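Local atomic coordinates of malate dehydrogenase (Entamoeba histolytica, PDB entry 3I0P), a protein that probably catalyses the NAD-dependent interconversion of malate and oxaloacetate. Residues Lys7-Ile11 with Asp12-Glu16. Residues are numbered along the deposited sequence; the frame is centred on the assembly and turned at random.
Sequences KNVSI and DTIKE
A chi1 of 79° sets the hydroxyl of Ser-10 between its own backbone N and carbonyl carbon, while the chi1 of -59° at Thr-13 holds OG1 beside the backbone N and places CG2 anti to that N, against Val-9 CG1. Ser-10 OG thus lies 2.9 Å from Thr-13 OG1 and 3.1 Å from Thr-13 N. A water bridges the same turn, accepting from Ser-10 N and lying 2.7 Å from Thr-13 OG1; Ser-10 OG also hydrogen-bonds a glycerol, probably from the crystallisation liquor. On the apolar side, Val-9 CG1 packs against Thr-13 CG2 at 3.6 Å, the two side chains crossing at about a right angle, and meets Ile-14 CG1 at 3.7 Å. Ile-14 reaches on to Leu-344 of the strand paired with 6-9, and Ile-11 packs on Ile-40 and Leu-44 of helix 29-45. The backbone winds up at once: Ile-14 N donates to Ser-10 O at 3.1 Å, and Lys-15 N to Ile-11 O at 2.8 Å. Ser-10 occupies the N-cap position of helix 11-24, which follows strand 6-9, and Val-9 and Ile-14, with the Thr-13 methyl beside them, bracket this helix start as a hydrophobic staple.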
ATOM      1  N   LYS A   7     -35.137  -6.918   9.150  1.00 33.62           N
ATOM      2  CA  LYS A   7     -36.031  -5.809   9.527  1.00 31.95           C
ATOM      3  C   LYS A   7     -35.399  -4.447   9.237  1.00 30.52           C
ATOM      4  O   LYS A   7     -34.252  -4.188   9.599  1.00 29.88           O
ATOM      5  CB  LYS A   7     -36.426  -5.905  11.004  1.00 32.20           C
ATOM      6  CG  LYS A   7     -37.426  -4.853  11.459  1.00 32.80           C
ATOM      7  CD  LYS A   7     -37.868  -5.129  12.894  1.00 35.82           C
ATOM      8  CE  LYS A   7     -39.007  -4.206  13.340  1.00 36.81           C
ATOM      9  NZ  LYS A   7     -40.288  -4.508  12.636  1.00 37.29           N
ATOM     10  N   ASN A   8     -36.170  -3.582   8.587  1.00 29.04           N
ATOM     11  CA  ASN A   8     -35.691  -2.274   8.177  1.00 27.52           C
ATOM     12  C   ASN A   8     -35.723  -1.263   9.312  1.00 26.86           C
ATOM     13  O   ASN A   8     -36.761  -1.033   9.929  1.00 26.49           O
ATOM     14  CB  ASN A   8     -36.496  -1.757   6.981  1.00 27.28           C
ATOM     15  CG  ASN A   8     -35.909  -0.496   6.380  1.00 26.15           C
ATOM     16  OD1 ASN A   8     -36.181   0.622   6.833  1.00 24.43           O
ATOM     17  ND2 ASN A   8     -35.098  -0.668   5.350  1.00 25.36           N
ATOM     18  N   VAL A   9     -34.567  -0.667   9.580  1.00 26.16           N
ATOM     19  CA  VAL A   9     -34.453   0.406  10.564  1.00 25.58           C
ATOM     20  C   VAL A   9     -33.782   1.598   9.885  1.00 25.37           C
ATOM     21  O   VAL A   9     -32.807   1.426   9.144  1.00 25.55           O
ATOM     22  CB  VAL A   9     -33.618  -0.025  11.801  1.00 25.44           C
ATOM     23  CG1 VAL A   9     -33.749   0.996  12.902  1.00 24.85           C
ATOM     24  CG2 VAL A   9     -34.051  -1.392  12.303  1.00 24.79           C
ATOM     25  N   SER A  10     -34.304   2.797  10.123  1.00 24.80           N
ATOM     26  CA  SER A  10     -33.730   4.002   9.527  1.00 24.54           C
ATOM     27  C   SER A  10     -32.361   4.304  10.138  1.00 24.36           C
ATOM     28  O   SER A  10     -32.113   3.972  11.304  1.00 24.42           O
ATOM     29  CB  SER A  10     -34.662   5.202   9.712  1.00 24.35           C
ATOM     30  OG  SER A  10     -34.564   5.729  11.026  1.00 24.45           O
ATOM     31  N   ILE A  11     -31.490   4.932   9.345  1.00 23.85           N
ATOM     32  CA  ILE A  11     -30.171   5.382   9.806  1.00 23.41           C
ATOM     33  C   ILE A  11     -30.274   6.260  11.061  1.00 23.49           C
ATOM     34  O   ILE A  11     -29.546   6.044  12.025  1.00 23.08           O
ATOM     35  CB  ILE A  11     -29.390   6.126   8.669  1.00 23.47           C
ATOM     36  CG1 ILE A  11     -28.986   5.160   7.527  1.00 23.07           C
ATOM     37  CG2 ILE A  11     -28.207   6.905   9.217  1.00 22.31           C
ATOM     38  CD1 ILE A  11     -28.086   3.981   7.920  1.00 21.16           C
ATOM     39  N   ASP A  12     -31.190   7.232  11.046  1.00 23.76           N
ATOM     40  CA  ASP A  12     -31.424   8.102  12.197  1.00 23.98           C
ATOM     41  C   ASP A  12     -31.730   7.313  13.470  1.00 23.68           C
ATOM     42  O   ASP A  12     -31.162   7.610  14.516  1.00 23.89           O
ATOM     43  CB  ASP A  12     -32.550   9.107  11.924  1.00 24.48           C
ATOM     44  CG  ASP A  12     -32.141  10.222  10.949  1.00 26.45           C
ATOM     45  OD1 ASP A  12     -31.071  10.855  11.125  1.00 28.51           O
ATOM     46  OD2 ASP A  12     -32.921  10.485  10.010  1.00 28.23           O
ATOM     47  N   THR A  13     -32.619   6.320  13.382  1.00 23.26           N
ATOM     48  CA  THR A  13     -32.948   5.465  14.532  1.00 23.03           C
ATOM     49  C   THR A  13     -31.689   4.782  15.075  1.00 22.93           C
ATOM     50  O   THR A  13     -31.417   4.849  16.272  1.00 22.71           O
ATOM     51  CB  THR A  13     -34.029   4.376  14.195  1.00 23.15           C
ATOM     52  OG1 THR A  13     -35.232   5.002  13.738  1.00 23.26           O
ATOM     53  CG2 THR A  13     -34.361   3.513  15.412  1.00 22.05           C
ATOM     54  N   ILE A  14     -30.934   4.138  14.183  1.00 22.73           N
ATOM     55  CA  ILE A  14     -29.702   3.440  14.535  1.00 22.79           C
ATOM     56  C   ILE A  14     -28.680   4.392  15.163  1.00 23.38           C
ATOM     57  O   ILE A  14     -28.067   4.061  16.184  1.00 23.37           O
ATOM     58  CB  ILE A  14     -29.096   2.719  13.301  1.00 22.58           C
ATOM     59  CG1 ILE A  14     -30.089   1.703  12.735  1.00 21.44           C
ATOM     60  CG2 ILE A  14     -27.771   2.032  13.654  1.00 22.72           C
ATOM     61  CD1 ILE A  14     -29.766   1.237  11.335  1.00 21.32           C
ATOM     62  N   LYS A  15     -28.518   5.564  14.539  1.00 24.07           N
ATOM     63  CA  LYS A  15     -27.642   6.658  14.988  1.00 24.58           C
ATOM     64  C   LYS A  15     -27.943   7.087  16.409  1.00 24.61           C
ATOM     65  O   LYS A  15     -27.059   7.074  17.261  1.00 24.89           O
ATOM     66  CB  LYS A  15     -27.868   7.894  14.110  1.00 25.15           C
ATOM     67  CG  LYS A  15     -26.798   8.277  13.135  1.00 27.07           C
ATOM     68  CD  LYS A  15     -27.245   9.527  12.392  1.00 30.74           C
ATOM     69  CE  LYS A  15     -26.066  10.421  12.004  1.00 34.12           C
ATOM     70  NZ  LYS A  15     -26.293  11.050  10.662  1.00 35.70           N
ATOM     71  N   GLU A  16     -29.198   7.482  16.647  0.50 24.68           N
ATOM     72  CA  GLU A  16     -29.657   7.997  17.940  0.50 24.60           C
ATOM     73  C   GLU A  16     -29.570   6.940  19.026  0.50 24.56           C
ATOM     74  O   GLU A  16     -29.209   7.239  20.166  0.50 24.48           O
ATOM     75  CB  GLU A  16     -31.100   8.500  17.829  0.50 24.75           C
ATOM     76  CG  GLU A  16     -31.871   8.560  19.156  0.50 25.02           C
ATOM     77  CD  GLU A  16     -31.557   9.798  19.989  0.50 25.26           C
ATOM     78  OE1 GLU A  16     -30.610  10.539  19.648  0.50 25.71           O
ATOM     79  OE2 GLU A  16     -32.260  10.028  20.992  0.50 24.92           O
TER
HETATM   80  O   HOH W   1     -36.299   3.249  11.999  1.00 20.35           O